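PDB 5VJ4: uncharacterized protein from Borrelia turicatae, which is of unknown function but is probably a surface lipoprotein of the relapsing fever spirochete, with a proposed role in binding lipids. Local coordinates for residues Ala109-Phe114 / Asp138-Leu143; Lys122-Ile127 / Lys151-Thr156; Val157-Thr162 / Tyr216-Phe221. One frame throughout, in Å; residues are numbered along the deposited sequence.

In the fold
The three contacts run through the N-terminal part of an all-helical chain. Interaction 1 joins helix 105-114 to helix 133-141, and interaction 2 joins helix 118-128 to helix 145-171, so that their segments alternate along the sequence and the first four helices interlock. Interaction 3 comes after both and ties the next part of helix 145-171 to helix 218-222. Centres lie about 13 Å apart between interactions 1 and 2 and about 11 Å between 2 and 3. Ile-124 packs against Leu-140 and Leu-111, while Ala-123 meets Val-157 and Leu-160, so that interaction 2 touches each of the other two, which do not touch each other. Helix 145-171 is common to interactions 2 and 3.

Interaction 1: Ala109-Phe114 / Asp138-Leu143; sequences ALLDDF and DRLNKL. With SO4 (sulfate ion), chain F.
Leu-140 reaches from helix 133-141 toward helix 105-114 and is met there by Leu-110, Leu-111 and Phe-114. Its CG stands beside the backbone N, anti to the carbonyl carbon (chi1 -68°), and this carries CD1 to within 3.9 Å of CD2 of Leu-111, the two side chains crossing obliquely. Leu-110 approaches nearer the backbone: its CD2 lies 4.4 Å from CB of Leu-140, and its other branch, CD1, touches OD1 of Asn-141 at 3.9 Å. Leu-110 and Asn-141 meet at about a right angle, the amide of Asn-141 lying at the outer margin of the contact, where the residue is exposed. The ring of Phe-114 presents its edge to the backbone of the other helix, with CE2 3.7 Å from the carbonyl O of Leu-140, which lies near the ring plane. One face of the same ring is overlain toward its rim by CG of Leu-110, so neighbouring turns of helix 105-114 pack on each other as well as on the partner helix. Arg-139 takes no part in this packing; its NH2 makes a weak hydrogen bond of 3.5 Å to O4 of a sulfate, probably from the crystallisation liquor, and its guanidinium also bonds the carbonyl oxygens of Phe-200 and Ile-205. From helix 145-171, Ala-145 touches Phe-114 and Val-148 touches Leu-140. The contact is side-to-side leucine packing between short helices of an all-alpha fold, reaching the surface at Asn-141.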
ATOM      1  N   ALA A 109      13.457 -34.991   8.320  1.00 58.23           N
ATOM      2  CA  ALA A 109      13.168 -36.216   9.008  1.00 51.68           C
ATOM      3  C   ALA A 109      11.707 -36.239   9.414  1.00 60.95           C
ATOM      4  O   ALA A 109      11.007 -37.228   9.162  1.00 52.96           O
ATOM      5  CB  ALA A 109      14.064 -36.380  10.201  1.00 49.58           C
ATOM      6  N   LEU A 110      11.239 -35.133   9.986  1.00 55.59           N
ATOM      7  CA  LEU A 110       9.833 -35.002  10.356  1.00 63.28           C
ATOM      8  C   LEU A 110       8.884 -35.164   9.148  1.00 68.40           C
ATOM      9  O   LEU A 110       7.886 -35.885   9.230  1.00 56.07           O
ATOM     10  CB  LEU A 110       9.600 -33.684  11.077  1.00 49.59           C
ATOM     11  CG  LEU A 110       8.172 -33.309  11.428  1.00 68.22           C
ATOM     12  CD1 LEU A 110       7.594 -34.301  12.428  1.00 62.51           C
ATOM     13  CD2 LEU A 110       8.131 -31.880  11.960  1.00 61.03           C
ATOM     14  N   LEU A 111       9.214 -34.533   8.025  1.00 53.48           N
ATOM     15  CA  LEU A 111       8.372 -34.676   6.843  1.00 57.58           C
ATOM     16  C   LEU A 111       8.318 -36.114   6.355  1.00 61.32           C
ATOM     17  O   LEU A 111       7.260 -36.564   5.916  1.00 78.68           O
ATOM     18  CB  LEU A 111       8.772 -33.720   5.712  1.00 52.51           C
ATOM     19  CG  LEU A 111       8.779 -32.196   5.967  1.00 54.34           C
ATOM     20  CD1 LEU A 111       9.393 -31.450   4.785  1.00 63.71           C
ATOM     21  CD2 LEU A 111       7.392 -31.646   6.277  1.00 50.43           C
ATOM     22  N   ASP A 112       9.441 -36.831   6.463  1.00 78.97           N
ATOM     23  CA  ASP A 112       9.514 -38.262   6.116  1.00 67.25           C
ATOM     24  C   ASP A 112       8.647 -39.084   7.061  1.00 58.17           C
ATOM     25  O   ASP A 112       7.856 -39.917   6.621  1.00 65.78           O
ATOM     26  CB  ASP A 112      10.956 -38.755   6.139  1.00 68.12           C
ATOM     27  CG  ASP A 112      11.702 -38.484   4.833  1.00 77.53           C
ATOM     28  OD1 ASP A 112      11.100 -37.938   3.883  1.00106.70           O
ATOM     29  OD2 ASP A 112      12.905 -38.837   4.759  1.00 74.15           O
ATOM     30  N   ASP A 113       8.751 -38.795   8.352  1.00 51.82           N
ATOM     31  CA  ASP A 113       7.855 -39.375   9.357  1.00 55.42           C
ATOM     32  C   ASP A 113       6.370 -39.155   9.036  1.00 66.14           C
ATOM     33  O   ASP A 113       5.532 -39.895   9.513  1.00 78.75           O
ATOM     34  CB  ASP A 113       8.179 -38.751  10.717  1.00 60.87           C
ATOM     35  CG  ASP A 113       7.603 -39.512  11.877  1.00 85.54           C
ATOM     36  OD1 ASP A 113       7.126 -40.651  11.668  1.00 95.63           O
ATOM     37  OD2 ASP A 113       7.648 -38.961  13.011  1.00101.62           O
ATOM     38  N   PHE A 114       6.057 -38.133   8.238  1.00 83.63           N
ATOM     39  CA  PHE A 114       4.664 -37.770   7.909  1.00 71.28           C
ATOM     40  C   PHE A 114       4.163 -38.329   6.579  1.00 68.52           C
ATOM     41  O   PHE A 114       2.954 -38.375   6.314  1.00 71.86           O
ATOM     42  CB  PHE A 114       4.503 -36.244   7.893  1.00 60.85           C
ATOM     43  CG  PHE A 114       4.333 -35.623   9.251  1.00 57.51           C
ATOM     44  CD1 PHE A 114       4.460 -36.372  10.429  1.00 67.59           C
ATOM     45  CD2 PHE A 114       4.091 -34.255   9.361  1.00 53.48           C
ATOM     46  CE1 PHE A 114       4.304 -35.767  11.675  1.00 66.72           C
ATOM     47  CE2 PHE A 114       3.957 -33.651  10.611  1.00 59.38           C
ATOM     48  CZ  PHE A 114       4.049 -34.410  11.766  1.00 51.99           C
ATOM     49  N   ASP A 138       8.604 -26.272  14.491  1.00 63.68           N
ATOM     50  CA  ASP A 138       7.812 -26.104  15.706  1.00 71.41           C
ATOM     51  C   ASP A 138       6.330 -26.172  15.411  1.00 75.82           C
ATOM     52  O   ASP A 138       5.596 -26.834  16.148  1.00 85.93           O
ATOM     53  CB  ASP A 138       8.158 -24.797  16.429  1.00105.59           C
ATOM     54  CG  ASP A 138       9.554 -24.812  17.038  1.00115.37           C
ATOM     55  OD1 ASP A 138       9.881 -25.788  17.741  1.00103.48           O
ATOM     56  OD2 ASP A 138      10.320 -23.844  16.829  1.00124.80           O
ATOM     57  N   ARG A 139       5.901 -25.529  14.317  1.00 75.41           N
ATOM     58  CA  ARG A 139       4.488 -25.506  13.981  1.00 59.01           C
ATOM     59  C   ARG A 139       4.041 -26.880  13.560  1.00 69.09           C
ATOM     60  O   ARG A 139       3.123 -27.433  14.177  1.00 62.54           O
ATOM     61  CB  ARG A 139       4.164 -24.473  12.906  1.00 76.00           C
ATOM     62  CG  ARG A 139       2.682 -24.178  12.750  1.00 46.20           C
ATOM     63  CD  ARG A 139       2.153 -23.248  13.847  1.00 48.07           C
ATOM     64  NE  ARG A 139       0.834 -22.701  13.489  1.00 94.47           N
ATOM     65  CZ  ARG A 139      -0.360 -23.297  13.666  1.00 76.26           C
ATOM     66  NH1 ARG A 139      -0.474 -24.497  14.206  1.00 79.16           N
ATOM     67  NH2 ARG A 139      -1.467 -22.680  13.301  1.00 73.94           N
ATOM     68  N   LEU A 140       4.706 -27.446  12.545  1.00 60.96           N
ATOM     69  CA  LEU A 140       4.224 -28.701  11.939  1.00 57.28           C
ATOM     70  C   LEU A 140       4.192 -29.877  12.917  1.00 67.72           C
ATOM     71  O   LEU A 140       3.374 -30.791  12.807  1.00 77.28           O
ATOM     72  CB  LEU A 140       5.046 -29.059  10.713  1.00 48.16           C
ATOM     73  CG  LEU A 140       4.926 -28.151   9.495  1.00 46.24           C
ATOM     74  CD1 LEU A 140       5.695 -28.719   8.308  1.00 41.07           C
ATOM     75  CD2 LEU A 140       3.468 -27.993   9.132  1.00 53.40           C
ATOM     76  N   ASN A 141       5.077 -29.825  13.896  1.00 67.90           N
ATOM     77  CA  ASN A 141       5.260 -30.912  14.810  1.00 68.20           C
ATOM     78  C   ASN A 141       4.016 -31.139  15.652  1.00 69.46           C
ATOM     79  O   ASN A 141       3.501 -32.258  15.706  1.00 81.84           O
ATOM     80  CB  ASN A 141       6.472 -30.600  15.675  1.00 99.10           C
ATOM     81  CG  ASN A 141       6.964 -31.780  16.449  1.00 81.30           C
ATOM     82  OD1 ASN A 141       6.834 -32.943  16.023  1.00 83.51           O
ATOM     83  ND2 ASN A 141       7.542 -31.487  17.602  1.00 86.64           N
ATOM     84  N   LYS A 142       3.522 -30.059  16.252  1.00 62.26           N
ATOM     85  CA  LYS A 142       2.365 -30.101  17.128  1.00 65.53           C
ATOM     86  C   LYS A 142       1.029 -30.449  16.445  1.00 63.32           C
ATOM     87  O   LYS A 142       0.011 -30.470  17.129  1.00 72.57           O
ATOM     88  CB  LYS A 142       2.250 -28.762  17.874  1.00 85.50           C
ATOM     89  CG  LYS A 142       3.153 -28.657  19.099  1.00120.11           C
ATOM     90  CD  LYS A 142       2.692 -27.577  20.072  1.00137.76           C
ATOM     91  CE  LYS A 142       2.954 -27.973  21.526  1.00119.01           C
ATOM     92  NZ  LYS A 142       2.385 -26.985  22.492  1.00 86.61           N
ATOM     93  N   LEU A 143       1.037 -30.749  15.136  1.00 57.63           N
ATOM     94  CA  LEU A 143      -0.185 -30.891  14.347  1.00 64.84           C
ATOM     95  C   LEU A 143      -0.539 -32.272  13.794  1.00 77.77           C
ATOM     96  O   LEU A 143      -1.733 -32.606  13.620  1.00 94.53           O
ATOM     97  CB  LEU A 143      -0.174 -29.893  13.186  1.00 76.96           C
ATOM     98  CG  LEU A 143      -0.746 -28.488  13.389  1.00 69.64           C
ATOM     99  CD1 LEU A 143      -0.509 -27.720  12.098  1.00 54.44           C
ATOM    100  CD2 LEU A 143      -2.227 -28.449  13.789  1.00 44.23           C
TER
HETATM  101  S   SO4 F 504      -5.411 -25.411  13.888  0.95108.06           S
HETATM  102  O1  SO4 F 504      -6.231 -25.493  15.114  0.95 87.88           O
HETATM  103  O2  SO4 F 504      -6.258 -24.983  12.751  0.95126.81           O
HETATM  104  O3  SO4 F 504      -4.887 -26.731  13.468  0.95 79.21           O
HETATM  105  O4  SO4 F 504      -4.330 -24.444  14.223  0.95 72.69           O

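Interaction 2: Lys122-Ile127 / Lys151-Thr156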
ATOM      1  N   LYS A 122       8.929 -29.556  -1.494  1.00 49.44           N
ATOM      2  CA  LYS A 122       9.092 -28.345  -2.288  1.00 52.57           C
ATOM      3  C   LYS A 122       8.055 -27.273  -1.885  1.00 61.71           C
ATOM      4  O   LYS A 122       8.378 -26.085  -1.850  1.00 71.32           O
ATOM      5  CB  LYS A 122       8.967 -28.677  -3.767  1.00 52.79           C
ATOM      6  CG  LYS A 122      10.268 -28.933  -4.485  1.00 55.76           C
ATOM      7  CD  LYS A 122      10.036 -29.550  -5.859  1.00 54.72           C
ATOM      8  CE  LYS A 122      11.242 -29.323  -6.753  1.00 75.42           C
ATOM      9  NZ  LYS A 122      11.039 -29.941  -8.085  1.00 84.36           N
ATOM     10  N   ALA A 123       6.829 -27.707  -1.577  1.00 42.01           N
ATOM     11  CA  ALA A 123       5.763 -26.818  -1.140  1.00 55.93           C
ATOM     12  C   ALA A 123       6.096 -26.181   0.193  1.00 61.71           C
ATOM     13  O   ALA A 123       6.056 -24.958   0.335  1.00 79.16           O
ATOM     14  CB  ALA A 123       4.425 -27.555  -1.065  1.00 53.56           C
ATOM     15  N   ILE A 124       6.411 -27.013   1.175  1.00 56.90           N
ATOM     16  CA  ILE A 124       6.823 -26.521   2.482  1.00 56.67           C
ATOM     17  C   ILE A 124       7.959 -25.494   2.340  1.00 58.51           C
ATOM     18  O   ILE A 124       7.913 -24.437   2.942  1.00 56.73           O
ATOM     19  CB  ILE A 124       7.196 -27.680   3.414  1.00 51.50           C
ATOM     20  CG1 ILE A 124       5.943 -28.500   3.728  1.00 53.80           C
ATOM     21  CG2 ILE A 124       7.786 -27.165   4.702  1.00 50.33           C
ATOM     22  CD1 ILE A 124       5.011 -27.895   4.752  1.00 55.65           C
ATOM     23  N   SER A 125       8.933 -25.771   1.487  1.00 50.43           N
ATOM     24  CA  SER A 125       9.980 -24.810   1.281  1.00 49.07           C
ATOM     25  C   SER A 125       9.426 -23.493   0.738  1.00 58.93           C
ATOM     26  O   SER A 125       9.866 -22.409   1.138  1.00 79.94           O
ATOM     27  CB  SER A 125      11.039 -25.350   0.357  1.00 49.03           C
ATOM     28  OG  SER A 125      11.857 -24.274  -0.070  1.00 64.69           O
ATOM     29  N   TYR A 126       8.455 -23.592  -0.158  1.00 59.87           N
ATOM     30  CA  TYR A 126       7.790 -22.411  -0.712  1.00 60.61           C
ATOM     31  C   TYR A 126       7.095 -21.546   0.356  1.00 58.26           C
ATOM     32  O   TYR A 126       7.526 -20.418   0.571  1.00 57.78           O
ATOM     33  CB  TYR A 126       6.807 -22.842  -1.772  1.00 50.92           C
ATOM     34  CG  TYR A 126       6.076 -21.732  -2.448  1.00 60.35           C
ATOM     35  CD1 TYR A 126       6.702 -20.966  -3.439  1.00 58.43           C
ATOM     36  CD2 TYR A 126       4.717 -21.485  -2.154  1.00 62.75           C
ATOM     37  CE1 TYR A 126       6.003 -19.960  -4.098  1.00 61.12           C
ATOM     38  CE2 TYR A 126       4.005 -20.493  -2.812  1.00 43.62           C
ATOM     39  CZ  TYR A 126       4.656 -19.724  -3.766  1.00 58.69           C
ATOM     40  OH  TYR A 126       3.965 -18.719  -4.383  1.00 71.70           O
ATOM     41  N   ILE A 127       6.063 -22.062   1.036  1.00 40.14           N
ATOM     42  CA  ILE A 127       5.412 -21.254   2.051  1.00 53.03           C
ATOM     43  C   ILE A 127       6.323 -20.892   3.207  1.00 61.67           C
ATOM     44  O   ILE A 127       5.964 -20.065   4.040  1.00 73.16           O
ATOM     45  CB  ILE A 127       4.119 -21.853   2.598  1.00 50.14           C
ATOM     46  CG1 ILE A 127       4.390 -23.200   3.245  1.00 52.06           C
ATOM     47  CG2 ILE A 127       3.093 -21.931   1.492  1.00 65.13           C
ATOM     48  CD1 ILE A 127       3.176 -23.743   3.966  1.00 62.29           C
ATOM     49  N   LYS A 151      -4.388 -30.123   4.817  1.00 66.87           N
ATOM     50  CA  LYS A 151      -4.648 -28.688   4.892  1.00 55.50           C
ATOM     51  C   LYS A 151      -3.476 -27.817   4.527  1.00 58.28           C
ATOM     52  O   LYS A 151      -3.674 -26.683   4.121  1.00 67.36           O
ATOM     53  CB  LYS A 151      -5.115 -28.317   6.285  1.00 58.87           C
ATOM     54  CG  LYS A 151      -6.404 -29.033   6.686  1.00 74.47           C
ATOM     55  CD  LYS A 151      -7.590 -28.699   5.785  1.00 69.53           C
ATOM     56  CE  LYS A 151      -8.893 -28.803   6.568  1.00100.19           C
ATOM     57  NZ  LYS A 151     -10.100 -28.555   5.733  1.00103.29           N
ATOM     58  N   ILE A 152      -2.253 -28.321   4.679  1.00 56.53           N
ATOM     59  CA  ILE A 152      -1.104 -27.531   4.279  1.00 44.00           C
ATOM     60  C   ILE A 152      -0.559 -27.959   2.936  1.00 52.51           C
ATOM     61  O   ILE A 152      -0.470 -27.145   2.000  1.00 59.68           O
ATOM     62  CB  ILE A 152      -0.002 -27.504   5.339  1.00 50.53           C
ATOM     63  CG1 ILE A 152      -0.569 -27.094   6.697  1.00 50.31           C
ATOM     64  CG2 ILE A 152       1.131 -26.577   4.912  1.00 49.97           C
ATOM     65  CD1 ILE A 152      -1.330 -25.789   6.669  1.00 64.02           C
ATOM     66  N   ILE A 153      -0.234 -29.236   2.820  1.00 45.95           N
ATOM     67  CA  ILE A 153       0.552 -29.664   1.670  1.00 57.42           C
ATOM     68  C   ILE A 153      -0.286 -29.762   0.384  1.00 64.64           C
ATOM     69  O   ILE A 153       0.067 -29.164  -0.628  1.00 66.34           O
ATOM     70  CB  ILE A 153       1.358 -30.942   1.970  1.00 56.43           C
ATOM     71  CG1 ILE A 153       2.141 -30.745   3.272  1.00 61.39           C
ATOM     72  CG2 ILE A 153       2.243 -31.276   0.784  1.00 44.65           C
ATOM     73  CD1 ILE A 153       3.406 -31.533   3.417  1.00 65.70           C
ATOM     74  N   LYS A 154      -1.406 -30.476   0.441  1.00 66.17           N
ATOM     75  CA  LYS A 154      -2.277 -30.635  -0.736  1.00 69.02           C
ATOM     76  C   LYS A 154      -2.677 -29.296  -1.373  1.00 71.02           C
ATOM     77  O   LYS A 154      -2.423 -29.117  -2.580  1.00 74.55           O
ATOM     78  CB  LYS A 154      -3.490 -31.526  -0.442  1.00 78.03           C
ATOM     79  CG  LYS A 154      -3.232 -33.028  -0.560  1.00 94.89           C
ATOM     80  CD  LYS A 154      -4.508 -33.815  -0.257  1.00138.05           C
ATOM     81  CE  LYS A 154      -4.354 -35.319  -0.461  1.00130.79           C
ATOM     82  NZ  LYS A 154      -5.496 -36.044   0.165  1.00120.30           N
ATOM     83  N   PRO A 155      -3.226 -28.338  -0.574  1.00 55.04           N
ATOM     84  CA  PRO A 155      -3.564 -27.021  -1.165  1.00 56.60           C
ATOM     85  C   PRO A 155      -2.369 -26.314  -1.770  1.00 62.03           C
ATOM     86  O   PRO A 155      -2.466 -25.812  -2.901  1.00 65.99           O
ATOM     87  CB  PRO A 155      -4.102 -26.216   0.013  1.00 44.10           C
ATOM     88  CG  PRO A 155      -4.583 -27.251   0.963  1.00 55.33           C
ATOM     89  CD  PRO A 155      -3.573 -28.360   0.855  1.00 58.87           C
ATOM     90  N   THR A 156      -1.240 -26.312  -1.057  1.00 54.26           N
ATOM     91  CA  THR A 156      -0.062 -25.627  -1.577  1.00 49.50           C
ATOM     92  C   THR A 156       0.394 -26.256  -2.877  1.00 57.67           C
ATOM     93  O   THR A 156       0.741 -25.551  -3.847  1.00 51.71           O
ATOM     94  CB  THR A 156       1.066 -25.571  -0.555  1.00 48.31           C
ATOM     95  OG1 THR A 156       0.603 -24.852   0.596  1.00 58.63           O
ATOM     96  CG2 THR A 156       2.227 -24.819  -1.114  1.00 49.00           C
TER
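Thr-156 meets Ala-123, the pair whose CA atoms are nearest across the two segments, at 6.0 Å. From CB, which lies 3.9 Å from CB of Ala-123, the threonine divides into two branches with different partners. Its methyl CG2, anti to the backbone N (chi1 -61°, measured to OG1), lies 3.5 Å from CB of Ala-123 and also reaches CG2 of Ile-127 and, obliquely, the ring of Tyr-126. The hydroxyl OG1 lies 3.9 Å from CG2 of Ile-127. It turns back into its own helix and donates to the carbonyl O of Ile-152 at 2.9 Å. That oxygen also accepts the backbone N of Thr-156, and the two donors come to it from opposite faces of the carbonyl plane; a buried hydroxyl is thus satisfied without leaving its helix. One turn earlier, CG2 of Ile-152 receives CD1 of Ile-127 at 3.6 Å, the side chains meeting at about a right angle. Ile-124 fits beside this pair, with CG1 4.0 Å from CD1 of Ile-153. The segment axes are nearly perpendicular, at 95°, and approach to 9.4 Å. Phe-210 of helix 207-214 closes over Ile-127, Ile-152 and Thr-156, and helix 176-201 adds Phe-200 and Phe-201. Asp-190 of helix 176-201 hydrogen-bonds the hydroxyl of Tyr-126. The crossing of helices 118-128 and 145-171 is thus flanked by helices 176-201 and 207-214.

Interaction 3: Val157-Thr162 / Tyr216-Phe221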
ATOM      1  N   VAL A 157       0.373 -27.585  -2.912  1.00 61.13           N
ATOM      2  CA  VAL A 157       0.922 -28.298  -4.061  1.00 62.64           C
ATOM      3  C   VAL A 157       0.058 -28.042  -5.280  1.00 56.88           C
ATOM      4  O   VAL A 157       0.582 -27.790  -6.373  1.00 56.90           O
ATOM      5  CB  VAL A 157       1.138 -29.796  -3.783  1.00 71.53           C
ATOM      6  CG1 VAL A 157       1.555 -30.510  -5.058  1.00 48.86           C
ATOM      7  CG2 VAL A 157       2.232 -29.981  -2.730  1.00 73.52           C
ATOM      8  N   SER A 158      -1.258 -28.070  -5.077  1.00 64.27           N
ATOM      9  CA  SER A 158      -2.193 -27.675  -6.124  1.00 59.70           C
ATOM     10  C   SER A 158      -1.864 -26.245  -6.626  1.00 71.43           C
ATOM     11  O   SER A 158      -1.677 -25.995  -7.840  1.00 62.96           O
ATOM     12  CB  SER A 158      -3.629 -27.803  -5.619  1.00 44.68           C
ATOM     13  OG  SER A 158      -4.426 -26.805  -6.217  1.00111.18           O
ATOM     14  N   LEU A 159      -1.749 -25.316  -5.686  1.00 59.89           N
ATOM     15  CA  LEU A 159      -1.351 -23.969  -6.050  1.00 60.97           C
ATOM     16  C   LEU A 159      -0.070 -23.915  -6.891  1.00 59.88           C
ATOM     17  O   LEU A 159       0.013 -23.153  -7.858  1.00 61.21           O
ATOM     18  CB  LEU A 159      -1.194 -23.093  -4.814  1.00 54.89           C
ATOM     19  CG  LEU A 159      -0.899 -21.631  -5.134  1.00 52.46           C
ATOM     20  CD1 LEU A 159      -1.961 -21.076  -6.093  1.00 60.53           C
ATOM     21  CD2 LEU A 159      -0.860 -20.840  -3.849  1.00 47.34           C
ATOM     22  N   LEU A 160       0.923 -24.720  -6.532  1.00 58.41           N
ATOM     23  CA  LEU A 160       2.181 -24.653  -7.242  1.00 49.23           C
ATOM     24  C   LEU A 160       2.056 -25.225  -8.638  1.00 63.77           C
ATOM     25  O   LEU A 160       2.703 -24.708  -9.568  1.00 58.11           O
ATOM     26  CB  LEU A 160       3.270 -25.322  -6.445  1.00 61.87           C
ATOM     27  CG  LEU A 160       3.566 -24.596  -5.143  1.00 62.85           C
ATOM     28  CD1 LEU A 160       4.467 -25.416  -4.237  1.00 72.17           C
ATOM     29  CD2 LEU A 160       4.231 -23.278  -5.478  1.00 65.03           C
ATOM     30  N   LYS A 161       1.198 -26.252  -8.798  1.00 64.21           N
ATOM     31  CA  LYS A 161       0.936 -26.841 -10.131  1.00 67.73           C
ATOM     32  C   LYS A 161       0.385 -25.739 -11.029  1.00 62.23           C
ATOM     33  O   LYS A 161       0.897 -25.521 -12.154  1.00 70.90           O
ATOM     34  CB  LYS A 161       0.025 -28.089 -10.065  1.00 47.98           C
ATOM     35  N   THR A 162      -0.602 -25.003 -10.499  1.00 54.79           N
ATOM     36  CA  THR A 162      -1.191 -23.871 -11.218  1.00 57.23           C
ATOM     37  C   THR A 162      -0.131 -22.838 -11.578  1.00 56.37           C
ATOM     38  O   THR A 162      -0.019 -22.444 -12.741  1.00 62.57           O
ATOM     39  CB  THR A 162      -2.335 -23.225 -10.428  1.00 61.13           C
ATOM     40  OG1 THR A 162      -3.504 -24.034 -10.537  1.00 77.86           O
ATOM     41  CG2 THR A 162      -2.667 -21.862 -10.967  1.00 64.86           C
ATOM     42  N   TYR A 216      -7.322 -19.036  -3.031  1.00 44.96           N
ATOM     43  CA  TYR A 216      -7.744 -17.795  -3.645  1.00 37.32           C
ATOM     44  C   TYR A 216      -6.839 -17.392  -4.814  1.00 54.47           C
ATOM     45  O   TYR A 216      -7.258 -16.612  -5.685  1.00 71.02           O
ATOM     46  CB  TYR A 216      -7.784 -16.632  -2.638  1.00 37.02           C
ATOM     47  CG  TYR A 216      -8.812 -16.722  -1.521  1.00 49.19           C
ATOM     48  CD1 TYR A 216     -10.007 -17.436  -1.674  1.00 44.24           C
ATOM     49  CD2 TYR A 216      -8.610 -16.049  -0.316  1.00 51.73           C
ATOM     50  CE1 TYR A 216     -10.950 -17.479  -0.658  1.00 46.96           C
ATOM     51  CE2 TYR A 216      -9.548 -16.103   0.717  1.00 49.97           C
ATOM     52  CZ  TYR A 216     -10.701 -16.826   0.544  1.00 48.20           C
ATOM     53  OH  TYR A 216     -11.611 -16.894   1.557  1.00 62.30           O
ATOM     54  N   TYR A 217      -5.611 -17.917  -4.832  1.00 47.93           N
ATOM     55  CA  TYR A 217      -4.592 -17.416  -5.754  1.00 49.39           C
ATOM     56  C   TYR A 217      -4.524 -18.223  -7.043  1.00 48.78           C
ATOM     57  O   TYR A 217      -3.984 -17.751  -8.035  1.00 58.29           O
ATOM     58  CB  TYR A 217      -3.215 -17.252  -5.046  1.00 49.12           C
ATOM     59  CG  TYR A 217      -3.169 -15.985  -4.194  1.00 49.27           C
ATOM     60  CD1 TYR A 217      -3.581 -16.007  -2.865  1.00 45.26           C
ATOM     61  CD2 TYR A 217      -2.766 -14.751  -4.732  1.00 47.72           C
ATOM     62  CE1 TYR A 217      -3.588 -14.846  -2.088  1.00 46.20           C
ATOM     63  CE2 TYR A 217      -2.782 -13.576  -3.965  1.00 47.73           C
ATOM     64  CZ  TYR A 217      -3.196 -13.629  -2.642  1.00 54.19           C
ATOM     65  OH  TYR A 217      -3.209 -12.485  -1.858  1.00 55.62           O
ATOM     66  N   ALA A 218      -5.082 -19.434  -7.035  1.00 52.45           N
ATOM     67  CA  ALA A 218      -5.061 -20.290  -8.218  1.00 49.85           C
ATOM     68  C   ALA A 218      -5.712 -19.612  -9.444  1.00 68.89           C
ATOM     69  O   ALA A 218      -5.031 -19.463 -10.478  1.00 63.84           O
ATOM     70  CB  ALA A 218      -5.673 -21.627  -7.917  1.00 48.49           C
ATOM     71  N   PRO A 219      -6.987 -19.130  -9.320  1.00 50.73           N
ATOM     72  CA  PRO A 219      -7.565 -18.330 -10.379  1.00 47.97           C
ATOM     73  C   PRO A 219      -6.656 -17.199 -10.848  1.00 64.05           C
ATOM     74  O   PRO A 219      -6.589 -16.927 -12.060  1.00 65.67           O
ATOM     75  CB  PRO A 219      -8.765 -17.698  -9.699  1.00 46.92           C
ATOM     76  CG  PRO A 219      -9.197 -18.697  -8.712  1.00 47.67           C
ATOM     77  CD  PRO A 219      -7.914 -19.203  -8.174  1.00 47.64           C
ATOM     78  N   ARG A 220      -5.973 -16.557  -9.892  1.00 48.67           N
ATOM     79  CA  ARG A 220      -5.225 -15.360 -10.180  1.00 54.88           C
ATOM     80  C   ARG A 220      -4.026 -15.665 -11.068  1.00 51.86           C
ATOM     81  O   ARG A 220      -3.679 -14.855 -11.937  1.00 77.87           O
ATOM     82  CB  ARG A 220      -4.866 -14.599  -8.901  1.00 59.23           C
ATOM     83  CG  ARG A 220      -6.084 -14.275  -8.039  1.00 58.78           C
ATOM     84  CD  ARG A 220      -5.710 -13.657  -6.688  1.00 49.57           C
ATOM     85  NE  ARG A 220      -6.873 -13.141  -5.988  1.00 40.92           N
ATOM     86  CZ  ARG A 220      -7.050 -13.173  -4.669  1.00 68.52           C
ATOM     87  NH1 ARG A 220      -6.141 -13.710  -3.882  1.00 57.26           N
ATOM     88  NH2 ARG A 220      -8.167 -12.688  -4.123  1.00 72.12           N
ATOM     89  N   PHE A 221      -3.440 -16.849 -10.886  1.00 60.42           N
ATOM     90  CA  PHE A 221      -2.342 -17.308 -11.741  1.00 56.19           C
ATOM     91  C   PHE A 221      -2.896 -17.795 -13.069  1.00 60.55           C
ATOM     92  O   PHE A 221      -2.421 -17.375 -14.126  1.00 71.28           O
ATOM     93  CB  PHE A 221      -1.557 -18.419 -11.074  1.00 45.32           C
ATOM     94  CG  PHE A 221      -0.561 -17.943 -10.061  1.00 48.80           C
ATOM     95  CD1 PHE A 221       0.535 -17.204 -10.439  1.00 56.44           C
ATOM     96  CD2 PHE A 221      -0.695 -18.290  -8.723  1.00 58.81           C
ATOM     97  CE1 PHE A 221       1.471 -16.778  -9.498  1.00 58.46           C
ATOM     98  CE2 PHE A 221       0.232 -17.870  -7.774  1.00 60.24           C
ATOM     99  CZ  PHE A 221       1.316 -17.109  -8.163  1.00 47.14           C
TER
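With chi1 at -175°, Leu-159 extends its CG anti to the backbone N and sends CD1 across to Tyr-217 and Ala-218, while Phe-221, its CG beside the backbone N and anti to the carbonyl carbon (chi1 -80°), swings its ring toward the same methyl. CD1 of Leu-159 therefore serves several partners at once. It lies 3.7 Å from the backbone N of Ala-218 and also touches CB of both Tyr-217 and Ala-218. The same CD1 is 4.0 Å from CD2 of Phe-221, which it approaches at the edge of the ring, near its plane. One turn later Thr-162 brings its methyl CG2 3.4 Å from the carbonyl O of Ala-218 and near CB of Phe-221. The other branch, OG1 of Thr-162, lies 4.2 Å from CB of Ala-218. The small side chain of Ala-218 is consistent with the close approach of the backbones, the CA atoms of Leu-159 and Ala-218 being 5.7 Å apart. Away from this contact, NH1 of Arg-220 lies over the centre of one face of the Tyr-217 ring. Arg-220 forms salt bridges with Asp-245 and with Asp-283 of helix 263-301, while helix 176-201 supplies Tyr-189, edge-to-face with Phe-221, and Leu-192 and Val-193 against Tyr-217. Helix 218-222 is thereby lodged among helices 145-171, 176-201 and 263-301.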